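Local coordinates for protein reducing end xylose-releasing exo-oligoxylanase (Paenibacillus barengoltzii G22, PDB 5YXT) that probably hydrolyses xylo-oligosaccharides, releasing xylose from their reducing ends, at residues C[5-10]-C[273-278]. Residues are numbered along the deposited sequence; the frame is centred on the assembly and turned at random.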
loop_
_atom_site.group_PDB
_atom_site.type_symbol
_atom_site.label_atom_id
_atom_site.label_comp_id
_atom_site.label_asym_id
_atom_site.label_seq_id
_atom_site.Cartn_x
_atom_site.Cartn_y
_atom_site.Cartn_z
ATOM N N GLN C 5 -18.774 9.465 10.855
ATOM C CA GLN C 5 -19.759 9.924 11.819
ATOM C C GLN C 5 -19.860 8.905 12.933
ATOM O O GLN C 5 -19.835 7.692 12.679
ATOM C CB GLN C 5 -21.160 10.090 11.236
ATOM C CG GLN C 5 -21.277 10.523 9.816
ATOM C CD GLN C 5 -22.699 10.333 9.321
ATOM O OE1 GLN C 5 -23.549 11.199 9.506
ATOM N NE2 GLN C 5 -22.966 9.185 8.712
ATOM N N GLY C 6 -20.000 9.403 14.153
ATOM C CA GLY C 6 -20.130 8.519 15.292
ATOM C C GLY C 6 -21.512 7.910 15.306
ATOM O O GLY C 6 -22.519 8.611 15.150
ATOM N N ALA C 7 -21.565 6.595 15.480
ATOM C CA ALA C 7 -22.836 5.888 15.575
ATOM C C ALA C 7 -23.690 6.381 16.733
ATOM O O ALA C 7 -24.919 6.250 16.690
ATOM C CB ALA C 7 -22.572 4.388 15.721
ATOM N N TYR C 8 -23.074 6.943 17.770
ATOM C CA TYR C 8 -23.864 7.518 18.850
ATOM C C TYR C 8 -24.815 8.589 18.326
ATOM O O TYR C 8 -25.987 8.636 18.711
ATOM C CB TYR C 8 -22.956 8.113 19.915
ATOM C CG TYR C 8 -23.750 8.946 20.875
ATOM C CD1 TYR C 8 -24.616 8.345 21.776
ATOM C CD2 TYR C 8 -23.683 10.346 20.847
ATOM C CE1 TYR C 8 -25.370 9.100 22.645
ATOM C CE2 TYR C 8 -24.432 11.104 21.715
ATOM C CZ TYR C 8 -25.276 10.473 22.610
ATOM O OH TYR C 8 -26.029 11.215 23.484
ATOM N N CYS C 9 -24.319 9.469 17.458
ATOM C CA CYS C 9 -25.130 10.593 16.994
ATOM C C CYS C 9 -26.181 10.169 15.983
ATOM O O CYS C 9 -27.230 10.809 15.882
ATOM C CB CYS C 9 -24.243 11.661 16.377
ATOM S SG CYS C 9 -23.159 12.414 17.549
ATOM N N THR C 10 -25.910 9.132 15.202
ATOM C CA THR C 10 -26.817 8.730 14.134
ATOM C C THR C 10 -27.713 7.563 14.506
ATOM O O THR C 10 -28.808 7.436 13.952
ATOM C CB THR C 10 -26.032 8.335 12.885
ATOM O OG1 THR C 10 -25.200 7.204 13.188
ATOM C CG2 THR C 10 -25.178 9.497 12.384
ATOM N N TRP C 273 -13.746 5.051 17.535
ATOM C CA TRP C 273 -13.893 5.778 16.284
ATOM C C TRP C 273 -15.258 5.511 15.667
ATOM O O TRP C 273 -15.941 6.444 15.226
ATOM C CB TRP C 273 -12.790 5.432 15.289
ATOM C CG TRP C 273 -13.006 6.245 14.042
ATOM C CD1 TRP C 273 -13.575 5.828 12.869
ATOM C CD2 TRP C 273 -12.740 7.640 13.881
ATOM N NE1 TRP C 273 -13.651 6.876 11.978
ATOM C CE2 TRP C 273 -13.147 8.000 12.577
ATOM C CE3 TRP C 273 -12.188 8.621 14.709
ATOM C CZ2 TRP C 273 -13.017 9.297 12.087
ATOM C CZ3 TRP C 273 -12.060 9.916 14.216
ATOM C CH2 TRP C 273 -12.471 10.237 12.917
ATOM N N GLU C 274 -15.682 4.244 15.631
ATOM C CA GLU C 274 -16.991 3.944 15.062
ATOM C C GLU C 274 -18.111 4.602 15.860
ATOM O O GLU C 274 -19.059 5.130 15.274
ATOM C CB GLU C 274 -17.219 2.429 14.970
ATOM C CG GLU C 274 -18.686 2.003 14.730
ATOM C CD GLU C 274 -19.227 2.330 13.321
ATOM O OE1 GLU C 274 -18.609 3.121 12.568
ATOM O OE2 GLU C 274 -20.304 1.792 12.965
ATOM N N TRP C 275 -18.018 4.595 17.194
ATOM C CA TRP C 275 -19.120 5.104 18.014
ATOM C C TRP C 275 -19.142 6.621 18.090
ATOM O O TRP C 275 -20.226 7.209 18.189
ATOM C CB TRP C 275 -19.048 4.566 19.445
ATOM C CG TRP C 275 -19.599 3.179 19.631
ATOM C CD1 TRP C 275 -20.012 2.320 18.656
ATOM C CD2 TRP C 275 -19.771 2.498 20.871
ATOM N NE1 TRP C 275 -20.433 1.142 19.218
ATOM C CE2 TRP C 275 -20.289 1.226 20.579
ATOM C CE3 TRP C 275 -19.524 2.837 22.205
ATOM C CZ2 TRP C 275 -20.575 0.294 21.575
ATOM C CZ3 TRP C 275 -19.810 1.916 23.192
ATOM C CH2 TRP C 275 -20.332 0.662 22.876
ATOM N N PHE C 276 -17.981 7.270 18.073
ATOM C CA PHE C 276 -17.919 8.700 18.340
ATOM C C PHE C 276 -17.109 9.494 17.336
ATOM O O PHE C 276 -17.304 10.711 17.263
ATOM C CB PHE C 276 -17.376 8.953 19.758
ATOM C CG PHE C 276 -18.369 8.599 20.822
ATOM C CD1 PHE C 276 -19.393 9.481 21.148
ATOM C CD2 PHE C 276 -18.331 7.369 21.435
ATOM C CE1 PHE C 276 -20.337 9.151 22.096
ATOM C CE2 PHE C 276 -19.271 7.030 22.395
ATOM C CZ PHE C 276 -20.271 7.917 22.720
ATOM N N ALA C 277 -16.228 8.860 16.563
ATOM C CA ALA C 277 -15.451 9.520 15.512
ATOM C C ALA C 277 -14.868 10.841 16.014
ATOM O O ALA C 277 -14.929 11.875 15.344
ATOM C CB ALA C 277 -16.297 9.715 14.249
ATOM N N ALA C 278 -14.282 10.786 17.211
ATOM C CA ALA C 278 -13.943 11.977 17.984
ATOM C C ALA C 278 -12.504 12.437 17.821
ATOM O O ALA C 278 -12.229 13.628 17.977
ATOM C CB ALA C 278 -14.189 11.729 19.475
#
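The backbone of Gln5 and Gly6 lies against the methyl group of Ala277, with Gly6 N 3.7 Å from Ala277 CB. Here the N-terminal end of one helix meets the C-terminal end of another, toward the periphery of the (alpha/alpha)6-barrel fold of glycoside hydrolase family 8. Gly6 is the N-cap of helix 7-10. Its CA sits 3.2 Å from Trp275 O, and a beta carbon would collide there with Trp275 O and Phe276 CA. The first two amide groups of helix 7-10 then bond to the carbonyls of Glu274 and Trp275, near the C-terminal end of helix 263-276. Ala7 N donates to Glu274 O at 2.9 Å, nearly straight at 168°. The carboxylate of Glu274 is held elsewhere, by a salt bridge to Arg14. Tyr8 N donates to Trp275 O at 2.9 Å, and the two bonds tie one helix start to the other helix end. Phe276 CE1 touches Tyr8 CB and CG, both at 3.6 Å. Cutting Phe276 back to an alanine is likely to leave this side of Tyr8 without its packing partner. Tyr8 CG is anti to the backbone N (chi1 168°), which sets the ring beside that of Phe276. The planes lie within 26° of parallel but are displaced, with little face-to-face overlap and centroids 5.4 Å apart.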